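Local structure of coat protein (4DOX) at residues A[67-72]-A[116-121]; A[130-133]-A[138-141]; A[146-151]-A[166-171]. The protein forms the flexible filamentous capsid of papaya mosaic virus, probably as the repeating subunit that encloses the viral RNA. All blocks are in the same frame, centred on the assembly; numbering follows the deposited sequence.

Interaction 1 of 3, residues A[67-72]-A[116-121]; sequences CYDNGS and NLRTDK
Tyr68 and Arg118 mark the nearest approach of the two backbones, their CA atoms 8.9 Å apart. Each segment is the end of a helix: helix 56-70 gives way at Gly71, which turns to a positive phi of 102°, and helix 111-118 gives way at Thr119. Arg118, bent at chi2 and chi3, meets the carboxylate of Asp69 end-on in a two-nitrogen salt bridge. Arg118 NH1 donates almost straight to Asp69 OD2 over 2.9 Å, with the oxygen in the guanidinium plane; NH2 reaches the syn lone pair of Asp69 OD1 at a more bent angle. This pair fastens two helix ends of the all-helical coat protein to each other and to the loop beyond, since Arg118 NE also donates to Met122 O and Asp69 OD1 accepts from Ala125 N. With CG anti to the backbone N (chi1 -175°), the Tyr68 ring crosses the arginine at a slant, the ring and guanidinium planes 52° apart. Arg118 CG makes a CH-pi contact 4.1 Å from the Tyr68 ring centroid, while Tyr68 CD2 sits over the guanidinium centre. A water, hydrogen-bonded to Tyr68 OH, donates to Thr119 OG1, which is also bonded to Trp115 O.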
ATOM      1  N   CYS A  67      -7.929   5.479  -1.692  1.00 25.92           N
ATOM      2  CA  CYS A  67      -8.152   4.438  -0.664  1.00 26.71           C
ATOM      3  C   CYS A  67      -7.965   4.944   0.752  1.00 27.62           C
ATOM      4  O   CYS A  67      -8.657   4.469   1.682  1.00 28.65           O
ATOM      5  CB  CYS A  67      -7.285   3.220  -0.923  1.00 25.48           C
ATOM      6  SG  CYS A  67      -7.892   2.366  -2.407  1.00 29.06           S
ATOM      7  N   TYR A  68      -7.073   5.933   0.904  1.00 27.30           N
ATOM      8  CA  TYR A  68      -6.913   6.662   2.162  1.00 27.95           C
ATOM      9  C   TYR A  68      -8.246   7.223   2.675  1.00 29.18           C
ATOM     10  O   TYR A  68      -8.488   7.184   3.899  1.00 30.05           O
ATOM     11  CB  TYR A  68      -5.871   7.768   2.011  1.00 27.95           C
ATOM     12  CG  TYR A  68      -5.534   8.529   3.276  1.00 28.16           C
ATOM     13  CD1 TYR A  68      -4.457   8.132   4.077  1.00 28.94           C
ATOM     14  CD2 TYR A  68      -6.262   9.664   3.644  1.00 27.39           C
ATOM     15  CE1 TYR A  68      -4.105   8.843   5.234  1.00 31.71           C
ATOM     16  CE2 TYR A  68      -5.945  10.388   4.785  1.00 30.50           C
ATOM     17  CZ  TYR A  68      -4.859   9.994   5.603  1.00 34.43           C
ATOM     18  OH  TYR A  68      -4.534  10.717   6.782  1.00 32.97           O
ATOM     19  N   ASP A  69      -9.114   7.710   1.763  1.00 28.99           N
ATOM     20  CA  ASP A  69     -10.460   8.236   2.157  1.00 29.83           C
ATOM     21  C   ASP A  69     -11.523   7.125   2.172  1.00 30.18           C
ATOM     22  O   ASP A  69     -12.311   6.998   3.114  1.00 30.18           O
ATOM     23  CB  ASP A  69     -10.895   9.457   1.308  1.00 28.37           C
ATOM     24  CG  ASP A  69      -9.923  10.662   1.451  1.00 31.42           C
ATOM     25  OD1 ASP A  69      -9.699  11.108   2.609  1.00 32.49           O
ATOM     26  OD2 ASP A  69      -9.348  11.156   0.414  1.00 29.87           O
ATOM     27  N   ASN A  70     -11.494   6.290   1.140  1.00 30.52           N
ATOM     28  CA  ASN A  70     -12.630   5.414   0.837  1.00 31.16           C
ATOM     29  C   ASN A  70     -12.513   3.937   1.244  1.00 31.66           C
ATOM     30  O   ASN A  70     -13.493   3.233   1.196  1.00 32.02           O
ATOM     31  CB  ASN A  70     -12.982   5.541  -0.640  1.00 31.22           C
ATOM     32  CG  ASN A  70     -13.387   6.975  -1.028  1.00 31.58           C
ATOM     33  OD1 ASN A  70     -14.466   7.446  -0.664  1.00 33.35           O
ATOM     34  ND2 ASN A  70     -12.519   7.665  -1.766  1.00 30.45           N
ATOM     35  N   GLY A  71     -11.337   3.473   1.676  1.00 31.71           N
ATOM     36  CA  GLY A  71     -11.151   2.050   1.925  1.00 32.15           C
ATOM     37  C   GLY A  71     -10.396   1.378   0.793  1.00 31.92           C
ATOM     38  O   GLY A  71     -10.349   1.888  -0.318  1.00 31.95           O
ATOM     39  N   SER A  72      -9.774   0.242   1.087  1.00 32.41           N
ATOM     40  CA  SER A  72      -8.911  -0.476   0.129  1.00 31.29           C
ATOM     41  C   SER A  72      -9.358  -1.941   0.075  1.00 32.78           C
ATOM     42  O   SER A  72      -8.633  -2.820  -0.360  1.00 32.05           O
ATOM     43  CB  SER A  72      -7.424  -0.353   0.539  1.00 30.03           C
ATOM     44  OG  SER A  72      -7.184  -0.976   1.788  1.00 25.06           O
ATOM     45  N   ASN A 116       2.938  10.785   4.909  1.00 33.08           N
ATOM     46  CA  ASN A 116       3.603  12.085   4.840  1.00 34.92           C
ATOM     47  C   ASN A 116       2.770  13.096   4.108  1.00 35.03           C
ATOM     48  O   ASN A 116       2.841  14.285   4.385  1.00 36.25           O
ATOM     49  CB  ASN A 116       4.966  11.983   4.152  1.00 35.43           C
ATOM     50  CG  ASN A 116       6.083  11.634   5.113  1.00 37.00           C
ATOM     51  OD1 ASN A 116       5.872  10.906   6.112  1.00 37.43           O
ATOM     52  ND2 ASN A 116       7.281  12.143   4.820  1.00 36.42           N
ATOM     53  N   LEU A 117       1.968  12.621   3.168  1.00 34.26           N
ATOM     54  CA  LEU A 117       1.189  13.531   2.348  1.00 34.66           C
ATOM     55  C   LEU A 117      -0.056  14.111   3.027  1.00 35.40           C
ATOM     56  O   LEU A 117      -0.416  15.262   2.772  1.00 36.69           O
ATOM     57  CB  LEU A 117       0.827  12.865   1.027  1.00 33.18           C
ATOM     58  CG  LEU A 117       2.054  12.802   0.128  1.00 33.10           C
ATOM     59  CD1 LEU A 117       1.797  11.829  -0.993  1.00 32.45           C
ATOM     60  CD2 LEU A 117       2.337  14.178  -0.397  1.00 33.52           C
ATOM     61  N   ARG A 118      -0.690  13.331   3.902  1.00 34.80           N
ATOM     62  CA  ARG A 118      -1.969  13.716   4.462  1.00 34.83           C
ATOM     63  C   ARG A 118      -1.937  13.992   5.967  1.00 36.20           C
ATOM     64  O   ARG A 118      -2.730  14.817   6.440  1.00 37.78           O
ATOM     65  CB  ARG A 118      -3.010  12.648   4.153  1.00 34.07           C
ATOM     66  CG  ARG A 118      -3.134  12.281   2.665  1.00 33.25           C
ATOM     67  CD  ARG A 118      -4.146  13.113   1.971  1.00 32.97           C
ATOM     68  NE  ARG A 118      -5.412  13.173   2.716  1.00 31.81           N
ATOM     69  CZ  ARG A 118      -6.580  12.699   2.277  1.00 30.14           C
ATOM     70  NH1 ARG A 118      -6.677  12.113   1.076  1.00 25.57           N
ATOM     71  NH2 ARG A 118      -7.665  12.815   3.051  1.00 30.44           N
ATOM     72  N   THR A 119      -1.057  13.325   6.715  1.00 35.83           N
ATOM     73  CA  THR A 119      -1.001  13.477   8.170  1.00 37.59           C
ATOM     74  C   THR A 119      -0.744  14.937   8.639  1.00 40.75           C
ATOM     75  O   THR A 119       0.127  15.629   8.089  1.00 41.14           O
ATOM     76  CB  THR A 119       0.033  12.545   8.750  1.00 37.11           C
ATOM     77  OG1 THR A 119      -0.299  11.221   8.348  1.00 34.59           O
ATOM     78  CG2 THR A 119       0.096  12.626  10.268  1.00 37.56           C
ATOM     79  N   ASP A 120      -1.532  15.377   9.635  1.00 43.03           N
ATOM     80  CA  ASP A 120      -1.615  16.782  10.117  1.00 46.07           C
ATOM     81  C   ASP A 120      -1.936  17.830   9.020  1.00 46.70           C
ATOM     82  O   ASP A 120      -1.774  19.034   9.256  1.00 48.09           O
ATOM     83  CB  ASP A 120      -0.368  17.198  10.943  1.00 47.51           C
ATOM     84  CG  ASP A 120      -0.055  16.233  12.089  1.00 48.34           C
ATOM     85  OD1 ASP A 120      -0.976  15.593  12.637  1.00 46.63           O
ATOM     86  OD2 ASP A 120       1.134  16.127  12.454  1.00 51.42           O
ATOM     87  N   LYS A 121      -2.408  17.366   7.854  1.00 46.14           N
ATOM     88  CA  LYS A 121      -2.869  18.240   6.757  1.00 46.94           C
ATOM     89  C   LYS A 121      -4.321  18.031   6.315  1.00 46.15           C
ATOM     90  O   LYS A 121      -5.090  18.984   6.362  1.00 47.31           O
ATOM     91  CB  LYS A 121      -1.947  18.154   5.550  1.00 47.09           C
ATOM     92  CG  LYS A 121      -0.598  18.781   5.783  1.00 50.53           C
ATOM     93  CD  LYS A 121       0.390  18.268   4.739  1.00 54.04           C
ATOM     94  CE  LYS A 121       1.815  18.353   5.285  1.00 59.99           C
ATOM     95  NZ  LYS A 121       2.560  19.582   4.857  1.00 64.23           N
TER
HETATM   96  O   HOH W   1      -2.783   9.820   8.274  1.00 14.34           O

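Interaction 2 of 3, residues A[130-133]-A[138-141]; sequences SGYK and FAAF
Tyr132 and Ala140 form the close-packed heart of this contact, where a loop doubles back on itself. The methyl group CB of Ala140 stands over the middle of the Tyr132 ring, 3.4 Å from the centroid and only 5° off the ring normal, a CH-pi contact made squarely on the face. Ala140 CA follows over the same face nearer the hydroxyl end, 3.5 Å from Tyr132 CZ. Beside this methyl, Ala139 C approaches the ring obliquely, and Ala139 CB adds a looser apolar touch, 3.9 Å from Tyr132 CE1. Ala140 is the centre of an inverse gamma turn, closed by a weak bond from Phe141 N to Ala139 O, and this sharp bend presents the methyl to the tyrosine. CG of Tyr132, set anti to the carbonyl carbon (chi1 -73°), swings the ring across that methyl. No hydrogen bond crosses between the segments, so the contact rests on the aromatic face against the methyls and backbone of the two alanines. The residues flanking Tyr132 behave differently: Gly131 and Lys133 are exposed to solvent, and Lys133 NZ has a long, weak ion pair with Glu166 OE2. The fold has no strands, and the loop lies against two helices. Tyr132 also touches Ala170 and Ala139 touches Glu167, both on helix 165-172, whereas the ring of Phe141 turns the other way to meet Tyr68 on helix 56-70.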
ATOM      1  N   SER A 130     -16.423   6.652  10.916  1.00 52.63           N
ATOM      2  CA  SER A 130     -15.805   5.455  11.519  1.00 53.67           C
ATOM      3  C   SER A 130     -15.669   5.733  13.020  1.00 56.37           C
ATOM      4  O   SER A 130     -16.175   6.750  13.539  1.00 58.91           O
ATOM      5  CB  SER A 130     -14.463   5.114  10.879  1.00 51.96           C
ATOM      6  OG  SER A 130     -14.535   5.092   9.457  1.00 48.77           O
ATOM      7  N   GLY A 131     -15.029   4.887  13.785  1.00 56.65           N
ATOM      8  CA  GLY A 131     -15.207   5.178  15.211  1.00 59.69           C
ATOM      9  C   GLY A 131     -14.401   6.270  15.905  1.00 60.17           C
ATOM     10  O   GLY A 131     -14.351   6.268  17.138  1.00 62.51           O
ATOM     11  N   TYR A 132     -13.765   7.193  15.174  1.00 58.33           N
ATOM     12  CA  TYR A 132     -12.515   7.763  15.719  1.00 57.85           C
ATOM     13  C   TYR A 132     -12.637   9.045  16.477  1.00 59.23           C
ATOM     14  O   TYR A 132     -13.414   9.914  16.111  1.00 59.13           O
ATOM     15  CB  TYR A 132     -11.444   7.922  14.638  1.00 55.52           C
ATOM     16  CG  TYR A 132     -10.788   6.645  14.153  1.00 52.94           C
ATOM     17  CD1 TYR A 132      -9.430   6.423  14.339  1.00 52.46           C
ATOM     18  CD2 TYR A 132     -11.515   5.682  13.457  1.00 52.06           C
ATOM     19  CE1 TYR A 132      -8.804   5.234  13.862  1.00 51.30           C
ATOM     20  CE2 TYR A 132     -10.916   4.510  12.966  1.00 50.12           C
ATOM     21  CZ  TYR A 132      -9.570   4.285  13.172  1.00 51.45           C
ATOM     22  OH  TYR A 132      -9.010   3.108  12.701  1.00 50.55           O
ATOM     23  N   LYS A 133     -11.846   9.157  17.534  1.00 61.05           N
ATOM     24  CA  LYS A 133     -11.747  10.397  18.296  1.00 63.78           C
ATOM     25  C   LYS A 133     -10.968  11.351  17.446  1.00 61.64           C
ATOM     26  O   LYS A 133     -10.168  10.935  16.664  1.00 59.69           O
ATOM     27  CB  LYS A 133     -11.025  10.198  19.639  1.00 66.35           C
ATOM     28  CG  LYS A 133     -11.894   9.682  20.788  1.00 71.95           C
ATOM     29  CD  LYS A 133     -11.114   8.717  21.749  1.00 78.74           C
ATOM     30  CE  LYS A 133     -10.495   9.404  22.998  1.00 82.32           C
ATOM     31  NZ  LYS A 133      -9.299   8.669  23.541  1.00 82.99           N
ATOM     32  N   PHE A 138      -5.937  10.594  12.243  1.00 41.48           N
ATOM     33  CA  PHE A 138      -4.976  10.355  11.188  1.00 38.69           C
ATOM     34  C   PHE A 138      -4.614   8.894  11.099  1.00 37.11           C
ATOM     35  O   PHE A 138      -3.833   8.499  10.265  1.00 34.88           O
ATOM     36  CB  PHE A 138      -3.769  11.274  11.360  1.00 39.10           C
ATOM     37  CG  PHE A 138      -4.071  12.680  11.010  1.00 40.13           C
ATOM     38  CD1 PHE A 138      -4.203  13.668  11.990  1.00 41.25           C
ATOM     39  CD2 PHE A 138      -4.309  13.014   9.688  1.00 38.17           C
ATOM     40  CE1 PHE A 138      -4.534  14.972  11.634  1.00 41.01           C
ATOM     41  CE2 PHE A 138      -4.641  14.301   9.331  1.00 38.52           C
ATOM     42  CZ  PHE A 138      -4.747  15.286  10.305  1.00 39.59           C
ATOM     43  N   ALA A 139      -5.240   8.107  11.964  1.00 37.02           N
ATOM     44  CA  ALA A 139      -5.107   6.668  12.003  1.00 35.89           C
ATOM     45  C   ALA A 139      -6.264   5.973  11.269  1.00 35.00           C
ATOM     46  O   ALA A 139      -6.272   4.760  11.121  1.00 32.99           O
ATOM     47  CB  ALA A 139      -5.069   6.238  13.425  1.00 37.63           C
ATOM     48  N   ALA A 140      -7.252   6.752  10.817  1.00 35.84           N
ATOM     49  CA  ALA A 140      -8.537   6.138  10.365  1.00 36.09           C
ATOM     50  C   ALA A 140      -8.517   5.716   8.881  1.00 34.28           C
ATOM     51  O   ALA A 140      -9.434   6.055   8.105  1.00 34.14           O
ATOM     52  CB  ALA A 140      -9.756   7.025  10.706  1.00 35.60           C
ATOM     53  N   PHE A 141      -7.448   5.030   8.491  1.00 32.18           N
ATOM     54  CA  PHE A 141      -7.441   4.370   7.208  1.00 30.79           C
ATOM     55  C   PHE A 141      -7.059   2.932   7.383  1.00 31.44           C
ATOM     56  O   PHE A 141      -6.339   2.572   8.346  1.00 32.18           O
ATOM     57  CB  PHE A 141      -6.604   5.084   6.137  1.00 29.61           C
ATOM     58  CG  PHE A 141      -5.148   5.285   6.471  1.00 28.03           C
ATOM     59  CD1 PHE A 141      -4.161   4.647   5.715  1.00 25.66           C
ATOM     60  CD2 PHE A 141      -4.744   6.193   7.473  1.00 27.10           C
ATOM     61  CE1 PHE A 141      -2.782   4.857   6.018  1.00 24.50           C
ATOM     62  CE2 PHE A 141      -3.397   6.404   7.758  1.00 23.89           C
ATOM     63  CZ  PHE A 141      -2.417   5.747   7.034  1.00 23.48           C
TER

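Interaction 3 of 3, residues A[146-151]-A[166-171]; sequences GVENPA and EERIAN
Glu148 and Arg168 are joined by a salt bridge made through a single arginine nitrogen. NH1 of Arg168 faces both carboxylate oxygens: it lies 2.6 Å from Glu148 OE2 and donates a hydrogen bond to Glu148 OE1 over 3.0 Å, with an N-H...O angle of 152°. The carboxylate and guanidinium planes are only 3° apart, although the two side chains as a whole cross at about a right angle. Arg168 CD passes 3.2 Å from Glu148 OE1, and the bend at chi3 then turns the guanidinium so that NH1 meets the carboxylate, while NE has a weak hydrogen bond to Gln165 OE1. On the loop side, Glu148 belongs to a type I beta turn from Gly146 to Asn149, closed by Asn149 N to Gly146 O. An Asx turn follows directly, with Asn149 OD1 accepting from Ala151 N at 3.0 Å in the carbonyl plane. Further out, Glu148 touches Pro163, and the two segments share a neighbour: both Val147 and Glu167 pack on Trp115 of helix 111-118. Across the segments, however, the charged pair does all the touching, with the nearest CA atoms 10.1 Å apart. Because Glu148 is exposed and Arg168 partly so, solvent probably screens the attraction, making this a modest surface tie.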
ATOM      1  N   GLY A 146       0.703  -0.150   7.567  1.00 32.27           N
ATOM      2  CA  GLY A 146       1.792  -0.111   6.607  1.00 31.48           C
ATOM      3  C   GLY A 146       2.758   1.012   6.918  1.00 31.73           C
ATOM      4  O   GLY A 146       3.909   0.981   6.442  1.00 31.69           O
ATOM      5  N   VAL A 147       2.309   1.997   7.713  1.00 31.48           N
ATOM      6  CA  VAL A 147       3.101   3.229   7.930  1.00 32.02           C
ATOM      7  C   VAL A 147       4.495   2.975   8.534  1.00 33.41           C
ATOM      8  O   VAL A 147       5.512   3.566   8.102  1.00 32.52           O
ATOM      9  CB  VAL A 147       2.360   4.271   8.768  1.00 32.34           C
ATOM     10  CG1 VAL A 147       3.297   5.399   9.178  1.00 32.32           C
ATOM     11  CG2 VAL A 147       1.162   4.850   7.997  1.00 31.70           C
ATOM     12  N   GLU A 148       4.533   2.085   9.523  1.00 34.64           N
ATOM     13  CA  GLU A 148       5.776   1.783  10.189  1.00 36.23           C
ATOM     14  C   GLU A 148       6.377   0.480   9.700  1.00 35.56           C
ATOM     15  O   GLU A 148       7.253  -0.059  10.358  1.00 36.59           O
ATOM     16  CB  GLU A 148       5.598   1.789  11.710  1.00 37.91           C
ATOM     17  CG  GLU A 148       5.205   3.164  12.281  1.00 41.54           C
ATOM     18  CD  GLU A 148       5.022   3.188  13.830  1.00 47.51           C
ATOM     19  OE1 GLU A 148       4.147   2.475  14.399  1.00 49.42           O
ATOM     20  OE2 GLU A 148       5.743   3.972  14.484  1.00 50.68           O
ATOM     21  N   ASN A 149       5.924  -0.019   8.551  1.00 33.81           N
ATOM     22  CA  ASN A 149       6.558  -1.174   7.953  1.00 33.47           C
ATOM     23  C   ASN A 149       7.822  -0.775   7.159  1.00 34.22           C
ATOM     24  O   ASN A 149       7.745  -0.039   6.156  1.00 35.28           O
ATOM     25  CB  ASN A 149       5.562  -1.888   7.072  1.00 32.56           C
ATOM     26  CG  ASN A 149       5.966  -3.312   6.769  1.00 32.40           C
ATOM     27  OD1 ASN A 149       7.078  -3.567   6.304  1.00 32.58           O
ATOM     28  ND2 ASN A 149       5.075  -4.240   7.023  1.00 29.13           N
ATOM     29  N   PRO A 150       8.998  -1.242   7.595  1.00 34.56           N
ATOM     30  CA  PRO A 150      10.252  -0.873   6.887  1.00 34.22           C
ATOM     31  C   PRO A 150      10.381  -1.402   5.438  1.00 33.51           C
ATOM     32  O   PRO A 150      11.201  -0.891   4.666  1.00 33.62           O
ATOM     33  CB  PRO A 150      11.339  -1.483   7.775  1.00 35.48           C
ATOM     34  CG  PRO A 150      10.621  -2.603   8.532  1.00 35.39           C
ATOM     35  CD  PRO A 150       9.225  -2.153   8.736  1.00 34.80           C
ATOM     36  N   ALA A 151       9.595  -2.422   5.086  1.00 32.73           N
ATOM     37  CA  ALA A 151       9.573  -2.996   3.732  1.00 31.81           C
ATOM     38  C   ALA A 151       8.600  -2.212   2.793  1.00 31.57           C
ATOM     39  O   ALA A 151       8.739  -2.243   1.557  1.00 31.22           O
ATOM     40  CB  ALA A 151       9.206  -4.462   3.802  1.00 30.76           C
ATOM     41  N   GLU A 166      -1.681   6.630  20.878  1.00 56.84           N
ATOM     42  CA  GLU A 166      -3.128   6.755  20.729  1.00 56.76           C
ATOM     43  C   GLU A 166      -3.590   6.390  19.311  1.00 54.16           C
ATOM     44  O   GLU A 166      -4.546   5.638  19.132  1.00 53.77           O
ATOM     45  CB  GLU A 166      -3.635   8.146  21.116  1.00 58.07           C
ATOM     46  CG  GLU A 166      -5.143   8.230  21.037  1.00 60.62           C
ATOM     47  CD  GLU A 166      -5.700   9.632  21.183  1.00 65.83           C
ATOM     48  OE1 GLU A 166      -4.889  10.583  21.233  1.00 69.10           O
ATOM     49  OE2 GLU A 166      -6.951   9.785  21.249  1.00 65.83           O
ATOM     50  N   GLU A 167      -2.915   6.930  18.306  1.00 52.72           N
ATOM     51  CA  GLU A 167      -3.161   6.536  16.916  1.00 49.92           C
ATOM     52  C   GLU A 167      -2.973   5.037  16.691  1.00 49.56           C
ATOM     53  O   GLU A 167      -3.859   4.408  16.102  1.00 48.61           O
ATOM     54  CB  GLU A 167      -2.345   7.373  15.932  1.00 47.91           C
ATOM     55  CG  GLU A 167      -2.874   8.793  15.804  1.00 47.17           C
ATOM     56  CD  GLU A 167      -1.867   9.761  15.205  1.00 46.34           C
ATOM     57  OE1 GLU A 167      -0.650   9.477  15.229  1.00 46.44           O
ATOM     58  OE2 GLU A 167      -2.281  10.828  14.728  1.00 44.99           O
ATOM     59  N   ARG A 168      -1.860   4.459  17.165  1.00 50.55           N
ATOM     60  CA  ARG A 168      -1.601   3.009  16.977  1.00 51.26           C
ATOM     61  C   ARG A 168      -2.741   2.209  17.585  1.00 53.33           C
ATOM     62  O   ARG A 168      -3.309   1.343  16.927  1.00 52.76           O
ATOM     63  CB  ARG A 168      -0.236   2.543  17.540  1.00 51.50           C
ATOM     64  CG  ARG A 168       0.989   3.083  16.747  1.00 51.68           C
ATOM     65  CD  ARG A 168       2.358   2.393  17.023  1.00 51.08           C
ATOM     66  NE  ARG A 168       3.044   3.097  18.096  1.00 54.40           N
ATOM     67  CZ  ARG A 168       3.988   4.020  17.946  1.00 54.63           C
ATOM     68  NH1 ARG A 168       4.438   4.356  16.736  1.00 52.91           N
ATOM     69  NH2 ARG A 168       4.500   4.595  19.029  1.00 55.64           N
ATOM     70  N   ILE A 169      -3.099   2.549  18.824  1.00 56.47           N
ATOM     71  CA  ILE A 169      -4.151   1.852  19.552  1.00 59.07           C
ATOM     72  C   ILE A 169      -5.479   2.023  18.861  1.00 59.11           C
ATOM     73  O   ILE A 169      -6.227   1.056  18.730  1.00 60.22           O
ATOM     74  CB  ILE A 169      -4.220   2.279  21.060  1.00 61.71           C
ATOM     75  CG1 ILE A 169      -3.310   1.374  21.872  1.00 63.01           C
ATOM     76  CG2 ILE A 169      -5.655   2.201  21.654  1.00 62.90           C
ATOM     77  CD1 ILE A 169      -2.655   2.068  23.047  1.00 67.85           C
ATOM     78  N   ALA A 170      -5.774   3.238  18.405  1.00 58.99           N
ATOM     79  CA  ALA A 170      -7.099   3.508  17.857  1.00 58.90           C
ATOM     80  C   ALA A 170      -7.354   2.659  16.629  1.00 57.57           C
ATOM     81  O   ALA A 170      -8.505   2.311  16.374  1.00 58.62           O
ATOM     82  CB  ALA A 170      -7.301   4.993  17.551  1.00 58.48           C
ATOM     83  N   ASN A 171      -6.296   2.310  15.890  1.00 43.33           N
ATOM     84  CA  ASN A 171      -6.459   1.626  14.615  1.00 43.02           C
ATOM     85  C   ASN A 171      -6.488   0.128  14.819  1.00 44.44           C
ATOM     86  O   ASN A 171      -7.200  -0.578  14.113  1.00 44.08           O
ATOM     87  CB  ASN A 171      -5.359   2.038  13.619  1.00 41.67           C
ATOM     88  CG  ASN A 171      -5.497   1.344  12.219  1.00 39.11           C
ATOM     89  OD1 ASN A 171      -6.269   1.785  11.351  1.00 35.10           O
ATOM     90  ND2 ASN A 171      -4.713   0.287  12.006  1.00 35.65           N
TER

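In the fold
Followed from the N terminus, the three contacts come in series, none nested and none crossing. Interaction 1 closes the longest loop, bringing the end of helix 56-70 to that of helix 111-118 across helices 89-98 and 103-108. Interaction 2 closes a tight loop of four residues, and interaction 3 joins a turn to helix 165-172 over fourteen intervening residues. Interactions 1 and 2 touch: the Phe138 ring packs on the backbone at and just past the end of helix 111-118. Interaction 2 also adjoins interaction 3 along helix 165-172, whereas interactions 1 and 3 stay about 5 Å apart at their nearest atoms.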